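Aromatic-amino-acid aminotransferase (Burkholderia pseudomallei, PDB 4F4E) probably catalyses the pyridoxal-phosphate-dependent transfer of the amino group from aromatic amino acids such as L-tyrosine to 2-oxoglutarate, working as a homodimer. Local coordinates at residues 134-137 with 138-142; 147-150 with 151-154; 153-156 with 157-160; 391-394 with 395-399. All blocks are in the same frame, centred on the assembly; numbering follows the deposited sequence.

All four contacts are local, so none closes a long loop and none nests inside another; they follow one another along the chain, contacts 2 and 3 overlapping at Trp153 and Glu154. Contact 1 ends helix 125-140. Contact 2 turns the chain off the tip of strand 146-150, and contact 3 carries it through the first turns of helix 154-162. Ile148 of contact 2 packs on His156 and Arg157 of contact 3, while Phe160 and Leu159 reach Ala134 of contact 1, so that strand and both helices are tied together. Contact 4, much later, forms the turn between strands 390-391 and 397-399, about 7 Å from contacts 2 and 3 at the nearest atoms.

Contact 1: residues 134-137 with 138-142; sequences ADFL and RTLNP
Leu140 folds back over Phe136 and Leu137, one turn earlier in the same helix. Its CB sits 3.4 Å from Leu137 O, close to the backbone, and with chi1 at -69° the CG swings beside its own backbone N and back toward the preceding turn. There CG lies above one face of the Phe136 ring, offset toward the rim. The branch then divides its contacts: CD1 meets Leu137 CD2 at 4.0 Å and also nears CE2 of the Phe136 ring, whereas CD2 approaches Phe136 CZ at 4.2 Å. A branched leucine suits the place because its two methyls can cover a ring and a second leucine at once.

These residues form the C-terminal turn of helix 125-140, which packs at the dimer interface of this class I aminotransferase: Phe25 of the second subunit lies on Phe136, and Val28 of the second subunit on Leu140. Phe136 also rests on Val294 of helix 288-303 and on Phe262.

Phe136 O accepts two hydrogen bonds, besides a weak one from Thr139 N. Leu140 N gives it the usual helical one, while Thr139 OG1 donates from 2.8 Å in the carbonyl plane, on a lone pair. Chi1 of 80° holds that hydroxyl over the preceding turn, so a threonine on this exposed side spends its polar end on the helix itself. Asn141 N still bonds to Leu137 O at 3.1 Å, although Asn141 has already left helical angles. Water 1 donates to Leu137 O from 2.9 Å and to Asn141 O from 2.8 Å, bridging the two carbonyls where the helix ends. Asn141 OD1 turns onward to accept from Lys143 N.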
ATOM      1  N   ALA A 134      10.507  -6.808  -6.517  1.00  9.26           N
ATOM      2  CA  ALA A 134      10.648  -6.634  -7.966  1.00  9.68           C
ATOM      3  C   ALA A 134      11.319  -5.282  -8.250  1.00 10.03           C
ATOM      4  O   ALA A 134      12.288  -5.190  -9.016  1.00 10.48           O
ATOM      5  CB  ALA A 134       9.279  -6.720  -8.672  1.00  9.55           C
ATOM      6  N   ASP A 135      10.829  -4.234  -7.596  1.00 10.07           N
ATOM      7  CA  ASP A 135      11.381  -2.926  -7.870  1.00 10.85           C
ATOM      8  C   ASP A 135      12.848  -2.859  -7.423  1.00 10.84           C
ATOM      9  O   ASP A 135      13.666  -2.277  -8.140  1.00 11.51           O
ATOM     10  CB  ASP A 135      10.624  -1.776  -7.210  1.00 11.26           C
ATOM     11  CG  ASP A 135       9.243  -1.500  -7.840  1.00 11.79           C
ATOM     12  OD1 ASP A 135       8.945  -1.997  -8.959  1.00 12.38           O
ATOM     13  OD2 ASP A 135       8.485  -0.758  -7.156  1.00 11.96           O
ATOM     14  N   PHE A 136      13.181  -3.423  -6.279  1.00 10.60           N
ATOM     15  CA  PHE A 136      14.570  -3.456  -5.833  1.00 11.43           C
ATOM     16  C   PHE A 136      15.414  -4.303  -6.790  1.00 11.61           C
ATOM     17  O   PHE A 136      16.525  -3.905  -7.171  1.00 11.75           O
ATOM     18  CB  PHE A 136      14.642  -4.015  -4.411  1.00 12.17           C
ATOM     19  CG  PHE A 136      16.030  -4.206  -3.881  1.00 13.71           C
ATOM     20  CD1 PHE A 136      16.948  -3.161  -3.844  1.00 13.99           C
ATOM     21  CD2 PHE A 136      16.417  -5.437  -3.374  1.00 14.51           C
ATOM     22  CE1 PHE A 136      18.228  -3.345  -3.333  1.00 14.95           C
ATOM     23  CE2 PHE A 136      17.690  -5.623  -2.844  1.00 15.09           C
ATOM     24  CZ  PHE A 136      18.596  -4.585  -2.830  1.00 14.84           C
ATOM     25  N   LEU A 137      14.897  -5.469  -7.176  1.00 11.34           N
ATOM     26  CA  LEU A 137      15.623  -6.316  -8.138  1.00 12.18           C
ATOM     27  C   LEU A 137      15.940  -5.585  -9.444  1.00 13.73           C
ATOM     28  O   LEU A 137      17.018  -5.754 -10.006  1.00 13.95           O
ATOM     29  CB  LEU A 137      14.882  -7.628  -8.377  1.00 11.47           C
ATOM     30  CG  LEU A 137      15.193  -8.703  -7.312  1.00 11.28           C
ATOM     31  CD1 LEU A 137      14.103  -9.747  -7.240  1.00 10.54           C
ATOM     32  CD2 LEU A 137      16.590  -9.369  -7.550  1.00 12.02           C
ATOM     33  N   ARG A 138      15.008  -4.756  -9.898  1.00 15.48           N
ATOM     34  CA  ARG A 138      15.177  -4.001 -11.112  1.00 19.14           C
ATOM     35  C   ARG A 138      16.353  -3.031 -11.021  1.00 19.78           C
ATOM     36  O   ARG A 138      17.091  -2.874 -11.974  1.00 21.57           O
ATOM     37  CB  ARG A 138      13.880  -3.302 -11.469  1.00 21.72           C
ATOM     38  CG  ARG A 138      13.939  -2.340 -12.643  1.00 26.97           C
ATOM     39  CD  ARG A 138      13.685  -3.019 -13.954  1.00 32.35           C
ATOM     40  NE  ARG A 138      13.409  -1.993 -14.974  1.00 38.66           N
ATOM     41  CZ  ARG A 138      13.510  -2.195 -16.281  1.00 38.98           C
ATOM     42  NH1 ARG A 138      13.884  -3.385 -16.757  1.00 41.43           N
ATOM     43  NH2 ARG A 138      13.231  -1.201 -17.112  1.00 43.80           N
ATOM     44  N   THR A 139      16.570  -2.421  -9.866  1.00 20.43           N
ATOM     45  CA  THR A 139      17.729  -1.568  -9.668  1.00 20.96           C
ATOM     46  C   THR A 139      19.030  -2.341  -9.678  1.00 22.27           C
ATOM     47  O   THR A 139      20.064  -1.781 -10.071  1.00 22.85           O
ATOM     48  CB  THR A 139      17.711  -0.787  -8.322  1.00 21.65           C
ATOM     49  OG1 THR A 139      18.133  -1.642  -7.214  1.00 22.33           O
ATOM     50  CG2 THR A 139      16.365  -0.169  -8.091  1.00 22.13           C
ATOM     51  N   LEU A 140      19.012  -3.599  -9.237  1.00 20.70           N
ATOM     52  CA  LEU A 140      20.208  -4.426  -9.180  1.00 21.87           C
ATOM     53  C   LEU A 140      20.665  -4.890 -10.546  1.00 21.60           C
ATOM     54  O   LEU A 140      21.849  -4.890 -10.842  1.00 21.94           O
ATOM     55  CB  LEU A 140      19.969  -5.683  -8.337  1.00 23.29           C
ATOM     56  CG  LEU A 140      19.774  -5.596  -6.846  1.00 24.58           C
ATOM     57  CD1 LEU A 140      19.568  -7.009  -6.288  1.00 24.33           C
ATOM     58  CD2 LEU A 140      20.988  -4.928  -6.216  1.00 24.69           C
ATOM     59  N   ASN A 141      19.735  -5.320 -11.375  1.00 20.42           N
ATOM     60  CA  ASN A 141      20.088  -5.811 -12.690  1.00 21.53           C
ATOM     61  C   ASN A 141      18.863  -5.772 -13.548  1.00 21.69           C
ATOM     62  O   ASN A 141      18.065  -6.722 -13.556  1.00 20.28           O
ATOM     63  CB  ASN A 141      20.687  -7.220 -12.633  1.00 22.11           C
ATOM     64  CG  ASN A 141      21.017  -7.776 -14.019  1.00 23.87           C
ATOM     65  OD1 ASN A 141      20.866  -7.086 -15.025  1.00 25.38           O
ATOM     66  ND2 ASN A 141      21.444  -9.032 -14.073  1.00 25.36           N
ATOM     67  N   PRO A 142      18.692  -4.659 -14.284  1.00 23.48           N
ATOM     68  CA  PRO A 142      17.458  -4.488 -15.006  1.00 24.53           C
ATOM     69  C   PRO A 142      17.407  -5.356 -16.252  1.00 25.64           C
ATOM     70  O   PRO A 142      16.361  -5.412 -16.870  1.00 27.26           O
ATOM     71  CB  PRO A 142      17.468  -2.988 -15.373  1.00 25.08           C
ATOM     72  CG  PRO A 142      18.901  -2.665 -15.490  1.00 25.11           C
ATOM     73  CD  PRO A 142      19.593  -3.504 -14.453  1.00 24.37           C
TER
HETATM   74  O   HOH W   1      17.476  -8.268 -11.352  1.00 14.21           O

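Contact 2: residues 147-150 with 151-154; sequences AISD and PSWE
A cis peptide joins Asp150 to Pro151, drawing their CA atoms to 3.1 Å and bending the chain sharply as it leaves strand 146-150. Proline suits this spot, since it accepts the cis form far more readily than other residues. The bend brings Pro151 O back over Ser149, whose OG donates to it at 2.7 Å. The hydroxyl comes from above the carbonyl plane, 39° out of it; a chi1 of 61°, which puts OG between the backbone N and carbonyl carbon, aims it that way. The small serine leaves room for the returning chain, with Ser152 CB only 3.4 Å from Ser149 OG.

The turn follows a strand flanked by parallel neighbours 197-201 and 167-174, at the C-terminal ends of the parallel strands, the side of the central sheet on which fold-type I enzymes place their cofactor. Ile148 faces Ser152 more loosely, CD1 to CB at 4.3 Å.

Three histidines bond to the serine hydroxyls: His205 NE2 to Ser149 OG, and His156 ND1 and His201 NE2 to Ser152 OG. Water 2 accepts from Ser149 N at 2.9 Å and hydrogen-bonds Ser152 OG at 3.1 Å, linking strand to loop.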
ATOM      1  N   ALA A 147      11.293 -15.841 -14.367  1.00 10.81           N
ATOM      2  CA  ALA A 147      10.695 -17.107 -14.767  1.00 10.65           C
ATOM      3  C   ALA A 147       9.639 -17.489 -13.761  1.00 10.12           C
ATOM      4  O   ALA A 147       9.919 -17.530 -12.577  1.00  9.50           O
ATOM      5  CB  ALA A 147      11.748 -18.201 -14.848  1.00 10.65           C
ATOM      6  N   ILE A 148       8.445 -17.785 -14.277  1.00 10.42           N
ATOM      7  CA  ILE A 148       7.294 -18.195 -13.492  1.00 10.24           C
ATOM      8  C   ILE A 148       6.820 -19.584 -13.884  1.00 10.82           C
ATOM      9  O   ILE A 148       7.138 -20.070 -14.974  1.00 11.78           O
ATOM     10  CB  ILE A 148       6.137 -17.163 -13.597  1.00  9.84           C
ATOM     11  CG1 ILE A 148       5.597 -17.033 -15.027  1.00  9.95           C
ATOM     12  CG2 ILE A 148       6.627 -15.844 -13.078  1.00  9.53           C
ATOM     13  CD1 ILE A 148       4.266 -16.281 -15.114  1.00  9.59           C
ATOM     14  N   SER A 149       6.004 -20.218 -13.034  1.00 10.84           N
ATOM     15  CA  SER A 149       5.497 -21.543 -13.396  1.00 10.71           C
ATOM     16  C   SER A 149       4.499 -21.467 -14.533  1.00 11.20           C
ATOM     17  O   SER A 149       3.734 -20.494 -14.640  1.00 11.47           O
ATOM     18  CB  SER A 149       4.901 -22.268 -12.191  1.00 10.39           C
ATOM     19  OG  SER A 149       3.789 -21.589 -11.601  1.00  9.76           O
ATOM     20  N   ASP A 150       4.464 -22.516 -15.354  1.00 11.42           N
ATOM     21  CA  ASP A 150       3.392 -22.733 -16.325  1.00 12.07           C
ATOM     22  C   ASP A 150       2.301 -23.640 -15.747  1.00 11.46           C
ATOM     23  O   ASP A 150       2.522 -24.860 -15.606  1.00 11.90           O
ATOM     24  CB  ASP A 150       3.980 -23.444 -17.558  1.00 13.01           C
ATOM     25  CG  ASP A 150       2.934 -23.731 -18.629  1.00 14.25           C
ATOM     26  OD1 ASP A 150       1.992 -22.933 -18.740  1.00 15.37           O
ATOM     27  OD2 ASP A 150       3.096 -24.746 -19.348  1.00 15.08           O
ATOM     28  N   PRO A 151       1.122 -23.101 -15.401  1.00 11.24           N
ATOM     29  CA  PRO A 151       0.656 -21.743 -15.282  1.00 10.82           C
ATOM     30  C   PRO A 151       0.995 -21.212 -13.894  1.00 10.69           C
ATOM     31  O   PRO A 151       1.500 -21.949 -13.048  1.00 10.72           O
ATOM     32  CB  PRO A 151      -0.855 -21.901 -15.395  1.00 10.87           C
ATOM     33  CG  PRO A 151      -1.137 -23.162 -14.714  1.00 10.78           C
ATOM     34  CD  PRO A 151       0.044 -24.053 -15.061  1.00 11.15           C
ATOM     35  N   SER A 152       0.730 -19.924 -13.678  1.00 10.47           N
ATOM     36  CA  SER A 152       0.841 -19.326 -12.369  1.00 10.26           C
ATOM     37  C   SER A 152      -0.264 -18.282 -12.145  1.00 10.39           C
ATOM     38  O   SER A 152      -0.817 -17.697 -13.098  1.00 10.75           O
ATOM     39  CB  SER A 152       2.246 -18.673 -12.211  1.00  9.94           C
ATOM     40  OG  SER A 152       2.514 -18.464 -10.844  1.00  9.37           O
ATOM     41  N   TRP A 153      -0.553 -18.045 -10.871  1.00 11.09           N
ATOM     42  CA  TRP A 153      -1.336 -16.919 -10.398  1.00 11.41           C
ATOM     43  C   TRP A 153      -1.089 -15.736 -11.302  1.00 11.81           C
ATOM     44  O   TRP A 153       0.056 -15.320 -11.516  1.00 10.19           O
ATOM     45  CB  TRP A 153      -0.900 -16.635  -8.956  1.00 12.03           C
ATOM     46  CG  TRP A 153      -1.585 -15.479  -8.277  1.00 12.93           C
ATOM     47  CD1 TRP A 153      -2.933 -15.320  -7.994  1.00 13.77           C
ATOM     48  CD2 TRP A 153      -0.929 -14.279  -7.740  1.00 12.99           C
ATOM     49  NE1 TRP A 153      -3.160 -14.129  -7.335  1.00 13.69           N
ATOM     50  CE2 TRP A 153      -1.979 -13.465  -7.149  1.00 13.08           C
ATOM     51  CE3 TRP A 153       0.364 -13.837  -7.697  1.00 12.29           C
ATOM     52  CZ2 TRP A 153      -1.711 -12.260  -6.550  1.00 12.77           C
ATOM     53  CZ3 TRP A 153       0.619 -12.608  -7.072  1.00 12.58           C
ATOM     54  CH2 TRP A 153      -0.398 -11.855  -6.513  1.00 12.07           C
ATOM     55  N   GLU A 154      -2.173 -15.232 -11.889  1.00 12.81           N
ATOM     56  CA  GLU A 154      -2.131 -14.292 -12.986  1.00 15.05           C
ATOM     57  C   GLU A 154      -1.283 -13.027 -12.709  1.00 13.29           C
ATOM     58  O   GLU A 154      -0.692 -12.449 -13.617  1.00 12.96           O
ATOM     59  CB  GLU A 154      -3.562 -13.879 -13.338  1.00 19.66           C
ATOM     60  CG  GLU A 154      -3.684 -12.991 -14.580  1.00 26.10           C
ATOM     61  CD  GLU A 154      -3.554 -11.477 -14.321  1.00 29.99           C
ATOM     62  OE1 GLU A 154      -3.856 -11.010 -13.187  1.00 36.11           O
ATOM     63  OE2 GLU A 154      -3.133 -10.748 -15.288  1.00 37.82           O
TER
HETATM   64  O   HOH W   2       5.607 -18.861 -10.483  1.00 10.71           O

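Contact 3: residues 153-156 with 157-160; sequences WENH and RALF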
ATOM      1  N   TRP A 153      -0.553 -18.045 -10.871  1.00 11.09           N
ATOM      2  CA  TRP A 153      -1.336 -16.919 -10.398  1.00 11.41           C
ATOM      3  C   TRP A 153      -1.089 -15.736 -11.302  1.00 11.81           C
ATOM      4  O   TRP A 153       0.056 -15.320 -11.516  1.00 10.19           O
ATOM      5  CB  TRP A 153      -0.900 -16.635  -8.956  1.00 12.03           C
ATOM      6  CG  TRP A 153      -1.585 -15.479  -8.277  1.00 12.93           C
ATOM      7  CD1 TRP A 153      -2.933 -15.320  -7.994  1.00 13.77           C
ATOM      8  CD2 TRP A 153      -0.929 -14.279  -7.740  1.00 12.99           C
ATOM      9  NE1 TRP A 153      -3.160 -14.129  -7.335  1.00 13.69           N
ATOM     10  CE2 TRP A 153      -1.979 -13.465  -7.149  1.00 13.08           C
ATOM     11  CE3 TRP A 153       0.364 -13.837  -7.697  1.00 12.29           C
ATOM     12  CZ2 TRP A 153      -1.711 -12.260  -6.550  1.00 12.77           C
ATOM     13  CZ3 TRP A 153       0.619 -12.608  -7.072  1.00 12.58           C
ATOM     14  CH2 TRP A 153      -0.398 -11.855  -6.513  1.00 12.07           C
ATOM     15  N   GLU A 154      -2.173 -15.232 -11.889  1.00 12.81           N
ATOM     16  CA  GLU A 154      -2.131 -14.292 -12.986  1.00 15.05           C
ATOM     17  C   GLU A 154      -1.283 -13.027 -12.709  1.00 13.29           C
ATOM     18  O   GLU A 154      -0.692 -12.449 -13.617  1.00 12.96           O
ATOM     19  CB  GLU A 154      -3.562 -13.879 -13.338  1.00 19.66           C
ATOM     20  CG  GLU A 154      -3.684 -12.991 -14.580  1.00 26.10           C
ATOM     21  CD  GLU A 154      -3.554 -11.477 -14.321  1.00 29.99           C
ATOM     22  OE1 GLU A 154      -3.856 -11.010 -13.187  1.00 36.11           O
ATOM     23  OE2 GLU A 154      -3.133 -10.748 -15.288  1.00 37.82           O
ATOM     24  N   ASN A 155      -1.245 -12.594 -11.463  1.00 11.12           N
ATOM     25  CA  ASN A 155      -0.593 -11.354 -11.146  1.00 10.71           C
ATOM     26  C   ASN A 155       0.918 -11.526 -11.065  1.00 10.17           C
ATOM     27  O   ASN A 155       1.627 -10.522 -11.067  1.00 10.35           O
ATOM     28  CB  ASN A 155      -1.202 -10.730  -9.878  1.00 11.00           C
ATOM     29  CG  ASN A 155      -1.034  -9.224  -9.807  1.00 10.91           C
ATOM     30  OD1 ASN A 155      -0.914  -8.579 -10.840  1.00 11.37           O
ATOM     31  ND2 ASN A 155      -0.952  -8.660  -8.577  1.00 10.53           N
ATOM     32  N   HIS A 156       1.467 -12.747 -11.082  1.00  9.67           N
ATOM     33  CA  HIS A 156       2.908 -12.869 -11.221  1.00 10.01           C
ATOM     34  C   HIS A 156       3.419 -12.251 -12.509  1.00 10.12           C
ATOM     35  O   HIS A 156       4.247 -11.328 -12.494  1.00 10.31           O
ATOM     36  CB  HIS A 156       3.389 -14.324 -11.147  1.00  9.92           C
ATOM     37  CG  HIS A 156       3.464 -14.909  -9.746  1.00  9.58           C
ATOM     38  ND1 HIS A 156       3.310 -16.236  -9.514  1.00 10.04           N
ATOM     39  CD2 HIS A 156       3.763 -14.337  -8.516  1.00  9.41           C
ATOM     40  CE1 HIS A 156       3.441 -16.470  -8.204  1.00  9.82           C
ATOM     41  NE2 HIS A 156       3.727 -15.314  -7.603  1.00  9.39           N
ATOM     42  N   ARG A 157       2.914 -12.716 -13.629  1.00 10.64           N
ATOM     43  CA  ARG A 157       3.350 -12.164 -14.906  1.00 11.56           C
ATOM     44  C   ARG A 157       3.071 -10.662 -14.966  1.00 11.46           C
ATOM     45  O   ARG A 157       3.949  -9.893 -15.342  1.00 11.63           O
ATOM     46  CB  ARG A 157       2.654 -12.876 -16.081  1.00 12.82           C
ATOM     47  CG  ARG A 157       3.125 -12.329 -17.441  1.00 14.90           C
ATOM     48  CD  ARG A 157       2.483 -13.062 -18.592  1.00 16.84           C
ATOM     49  NE  ARG A 157       2.981 -14.421 -18.634  1.00 18.73           N
ATOM     50  CZ  ARG A 157       4.112 -14.801 -19.227  1.00 20.69           C
ATOM     51  NH1 ARG A 157       4.897 -13.934 -19.816  1.00 21.49           N
ATOM     52  NH2 ARG A 157       4.462 -16.080 -19.193  1.00 23.91           N
ATOM     53  N   ALA A 158       1.857 -10.260 -14.573  1.00 10.64           N
ATOM     54  CA  ALA A 158       1.457  -8.860 -14.673  1.00 10.92           C
ATOM     55  C   ALA A 158       2.367  -7.973 -13.818  1.00 10.65           C
ATOM     56  O   ALA A 158       2.823  -6.933 -14.259  1.00 11.37           O
ATOM     57  CB  ALA A 158       0.001  -8.701 -14.250  1.00 10.95           C
ATOM     58  N   LEU A 159       2.646  -8.408 -12.591  1.00  9.67           N
ATOM     59  CA  LEU A 159       3.473  -7.607 -11.679  1.00  9.52           C
ATOM     60  C   LEU A 159       4.920  -7.417 -12.142  1.00  9.36           C
ATOM     61  O   LEU A 159       5.455  -6.317 -12.145  1.00  9.62           O
ATOM     62  CB  LEU A 159       3.397  -8.189 -10.250  1.00  8.77           C
ATOM     63  CG  LEU A 159       4.142  -7.433  -9.163  1.00  8.57           C
ATOM     64  CD1 LEU A 159       3.407  -7.587  -7.784  1.00  8.18           C
ATOM     65  CD2 LEU A 159       5.602  -7.883  -9.050  1.00  8.65           C
ATOM     66  N   PHE A 160       5.567  -8.487 -12.559  1.00  9.36           N
ATOM     67  CA  PHE A 160       6.946  -8.409 -12.954  1.00  9.88           C
ATOM     68  C   PHE A 160       7.086  -7.723 -14.306  1.00 11.21           C
ATOM     69  O   PHE A 160       8.038  -6.972 -14.497  1.00 11.12           O
ATOM     70  CB  PHE A 160       7.589  -9.797 -12.940  1.00  9.72           C
ATOM     71  CG  PHE A 160       7.892 -10.275 -11.559  1.00  9.26           C
ATOM     72  CD1 PHE A 160       8.982  -9.776 -10.884  1.00  9.38           C
ATOM     73  CD2 PHE A 160       7.045 -11.156 -10.894  1.00  9.23           C
ATOM     74  CE1 PHE A 160       9.289 -10.189  -9.574  1.00  9.14           C
ATOM     75  CE2 PHE A 160       7.341 -11.586  -9.601  1.00  8.84           C
ATOM     76  CZ  PHE A 160       8.467 -11.116  -8.943  1.00  8.86           C
TER
HETATM   77  O   HOH W   3       1.353 -15.131 -13.880  1.00 10.86           O
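The beta-alpha-beta unit of strand 146-150, helix 154-162 and strand 167-174 supplies this contact, which spans the first turns of the helix. In the related aspartate aminotransferases the matching tryptophan stacks on the cofactor ring and the matching histidine backs the aspartate that pairs with the pyridine nitrogen; Trp153, His156 and Asp234 probably do the same here. His156 NE2 bonds to Asp234 and ND1 to Ser152 OG, so both ring nitrogens are held and the imidazole cannot flip without losing a partner.

Trp153 meets His156 edge to face: its CE3 stands 3.5 Å above the imidazole plane, toward the rim. Asn155 CB covers one face of the indole. The amide of Asn155 then reaches outward, ND2 to the carbonyl of Arg303 in the second subunit, while OD1 lies 3.5 Å from Ala158 CB. Ala158, with its short methyl, lies close against Thr304 of the second subunit.

Along the backbone, Leu159 N bonds to Asn155 O at 2.8 Å, the donor tilted 32° from the carbonyl plane. Phe160 N bonds to His156 O at 3.1 Å, nearly straight at 173°. The same oxygen lies at the edge of the Phe160 ring, near its plane and 3.2 Å from CD2, because chi1 of -76° turns the ring back beside its own backbone N. Leu159 CD2 covers the centre of one face of that ring. The first turn is wider, and a water fills the gap: it donates to Trp153 O from 2.7 Å and accepts from Arg157 N at 2.9 Å.

Contact 4: residues 391-394 with 395-399; sequences YAVS and TGRIC
Val393 and Arg397 meet across a tight turn, with the methyl CG2 lying over one face of the guanidinium, toward its rim, and 3.4 Å from NH2. The arginine runs out extended from CB, then bends at chi3 (80°), and this brings the flat group back across the valine. A branched aliphatic side chain gives the guanidinium a greasy surface to lie on while its N-H groups still point outward at its edges. The other methyl, CG1, runs beside Thr395 OG1 at 3.5 Å, and one residue earlier, Ala392 CB touches Ile398 CG2 at 3.8 Å.

What positions these groups is a type I beta turn from Val393 to Gly396. Gly396 N bonds to Val393 O at 2.8 Å, and Val393 N to Arg397 O at 3.1 Å, the pairing expected of a type I turn with a G1 bulge. Gly396, at phi 94°, sits where a side chain would be pressed against the preceding carbonyl oxygen. Thr395 OG1 accepts from Arg397 N at 3.3 Å, an ST turn at the start of strand 397-399.

Arg397 NH2 has a weak bond to Gly55 O. In the related aspartate aminotransferases the matching arginine binds the substrate carboxylate, and a similar part is plausible here. Outside this shell, Phe371 and Tyr373 of the antiparallel strand 371-373 pack on Arg397. Tyr391, in strand 390-391 alongside parallel strand 52-53, lays its ring against helix 35-45, edge-to-face with Phe43.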
ATOM      1  N   TYR A 391     -20.157 -22.824 -11.438  1.00 12.57           N
ATOM      2  CA  TYR A 391     -19.243 -21.979 -12.180  1.00 12.62           C
ATOM      3  C   TYR A 391     -17.781 -22.326 -11.863  1.00 12.40           C
ATOM      4  O   TYR A 391     -17.298 -22.018 -10.775  1.00 12.58           O
ATOM      5  CB  TYR A 391     -19.517 -20.497 -11.836  1.00 12.72           C
ATOM      6  CG  TYR A 391     -20.794 -19.968 -12.460  1.00 13.59           C
ATOM      7  CD1 TYR A 391     -22.043 -20.409 -12.009  1.00 14.07           C
ATOM      8  CD2 TYR A 391     -20.759 -19.076 -13.526  1.00 13.93           C
ATOM      9  CE1 TYR A 391     -23.197 -19.937 -12.568  1.00 14.81           C
ATOM     10  CE2 TYR A 391     -21.911 -18.589 -14.081  1.00 15.23           C
ATOM     11  CZ  TYR A 391     -23.135 -19.047 -13.614  1.00 15.66           C
ATOM     12  OH  TYR A 391     -24.278 -18.627 -14.199  1.00 16.57           O
ATOM     13  N   ALA A 392     -17.132 -23.025 -12.784  1.00 12.56           N
ATOM     14  CA  ALA A 392     -15.676 -23.261 -12.739  1.00 12.78           C
ATOM     15  C   ALA A 392     -15.035 -22.341 -13.769  1.00 13.51           C
ATOM     16  O   ALA A 392     -15.726 -21.738 -14.618  1.00 14.41           O
ATOM     17  CB  ALA A 392     -15.376 -24.709 -13.050  1.00 12.44           C
ATOM     18  N   VAL A 393     -13.709 -22.179 -13.669  1.00 13.29           N
ATOM     19  CA  VAL A 393     -12.946 -21.335 -14.594  1.00 13.13           C
ATOM     20  C   VAL A 393     -12.755 -22.132 -15.911  1.00 13.03           C
ATOM     21  O   VAL A 393     -12.725 -23.358 -15.923  1.00 12.90           O
ATOM     22  CB  VAL A 393     -11.602 -20.939 -13.946  1.00 12.87           C
ATOM     23  CG1 VAL A 393     -10.822 -19.961 -14.812  1.00 13.37           C
ATOM     24  CG2 VAL A 393     -11.840 -20.418 -12.535  1.00 13.00           C
ATOM     25  N   SER A 394     -12.649 -21.442 -17.033  1.00 13.45           N
ATOM     26  CA  SER A 394     -12.525 -22.096 -18.329  1.00 14.64           C
ATOM     27  C   SER A 394     -11.340 -23.060 -18.468  1.00 14.04           C
ATOM     28  O   SER A 394     -11.352 -23.976 -19.305  1.00 14.94           O
ATOM     29  CB  SER A 394     -12.448 -21.016 -19.400  1.00 15.63           C
ATOM     30  OG  SER A 394     -11.173 -20.394 -19.347  1.00 16.98           O
ATOM     31  N   THR A 395     -10.321 -22.843 -17.627  1.00 13.27           N
ATOM     32  CA  THR A 395      -9.160 -23.722 -17.478  1.00 12.79           C
ATOM     33  C   THR A 395      -9.408 -25.019 -16.723  1.00 12.62           C
ATOM     34  O   THR A 395      -8.550 -25.869 -16.691  1.00 13.13           O
ATOM     35  CB  THR A 395      -8.054 -22.984 -16.673  1.00 12.48           C
ATOM     36  OG1 THR A 395      -8.603 -22.555 -15.414  1.00 11.76           O
ATOM     37  CG2 THR A 395      -7.523 -21.808 -17.456  1.00 12.45           C
ATOM     38  N   GLY A 396     -10.582 -25.172 -16.122  1.00 12.57           N
ATOM     39  CA  GLY A 396     -10.850 -26.312 -15.307  1.00 12.26           C
ATOM     40  C   GLY A 396     -10.548 -26.013 -13.839  1.00 11.78           C
ATOM     41  O   GLY A 396     -10.831 -26.858 -12.998  1.00 12.17           O
ATOM     42  N   ARG A 397     -10.021 -24.825 -13.525  1.00 11.52           N
ATOM     43  CA  ARG A 397      -9.711 -24.509 -12.107  1.00 11.59           C
ATOM     44  C   ARG A 397     -10.987 -24.491 -11.294  1.00 10.93           C
ATOM     45  O   ARG A 397     -12.008 -23.938 -11.723  1.00 10.89           O
ATOM     46  CB  ARG A 397      -9.038 -23.155 -11.947  1.00 11.61           C
ATOM     47  CG  ARG A 397      -8.441 -22.907 -10.576  1.00 12.05           C
ATOM     48  CD  ARG A 397      -7.944 -21.474 -10.483  1.00 12.48           C
ATOM     49  NE  ARG A 397      -8.979 -20.474 -10.223  1.00 13.99           N
ATOM     50  CZ  ARG A 397      -9.048 -19.267 -10.780  1.00 14.79           C
ATOM     51  NH1 ARG A 397      -8.202 -18.902 -11.752  1.00 16.84           N
ATOM     52  NH2 ARG A 397     -10.016 -18.442 -10.458  1.00 15.41           N
ATOM     53  N   ILE A 398     -10.926 -25.132 -10.128  1.00 10.67           N
ATOM     54  CA  ILE A 398     -11.983 -25.040  -9.087  1.00 10.35           C
ATOM     55  C   ILE A 398     -11.314 -24.658  -7.741  1.00 10.21           C
ATOM     56  O   ILE A 398     -10.178 -25.063  -7.461  1.00  9.95           O
ATOM     57  CB  ILE A 398     -12.826 -26.335  -8.966  1.00 10.93           C
ATOM     58  CG1 ILE A 398     -11.984 -27.565  -8.590  1.00 10.78           C
ATOM     59  CG2 ILE A 398     -13.587 -26.594 -10.282  1.00 10.75           C
ATOM     60  CD1 ILE A 398     -12.834 -28.775  -8.172  1.00 11.22           C
ATOM     61  N   CYS A 399     -12.024 -23.838  -6.967  1.00 10.50           N
ATOM     62  CA  CYS A 399     -11.680 -23.527  -5.612  1.00 10.67           C
ATOM     63  C   CYS A 399     -12.342 -24.554  -4.694  1.00 10.89           C
ATOM     64  O   CYS A 399     -13.552 -24.510  -4.457  1.00 11.49           O
ATOM     65  CB  CYS A 399     -12.143 -22.124  -5.266  1.00 10.76           C
ATOM     66  SG  CYS A 399     -11.575 -21.591  -3.640  1.00 11.31           S
TER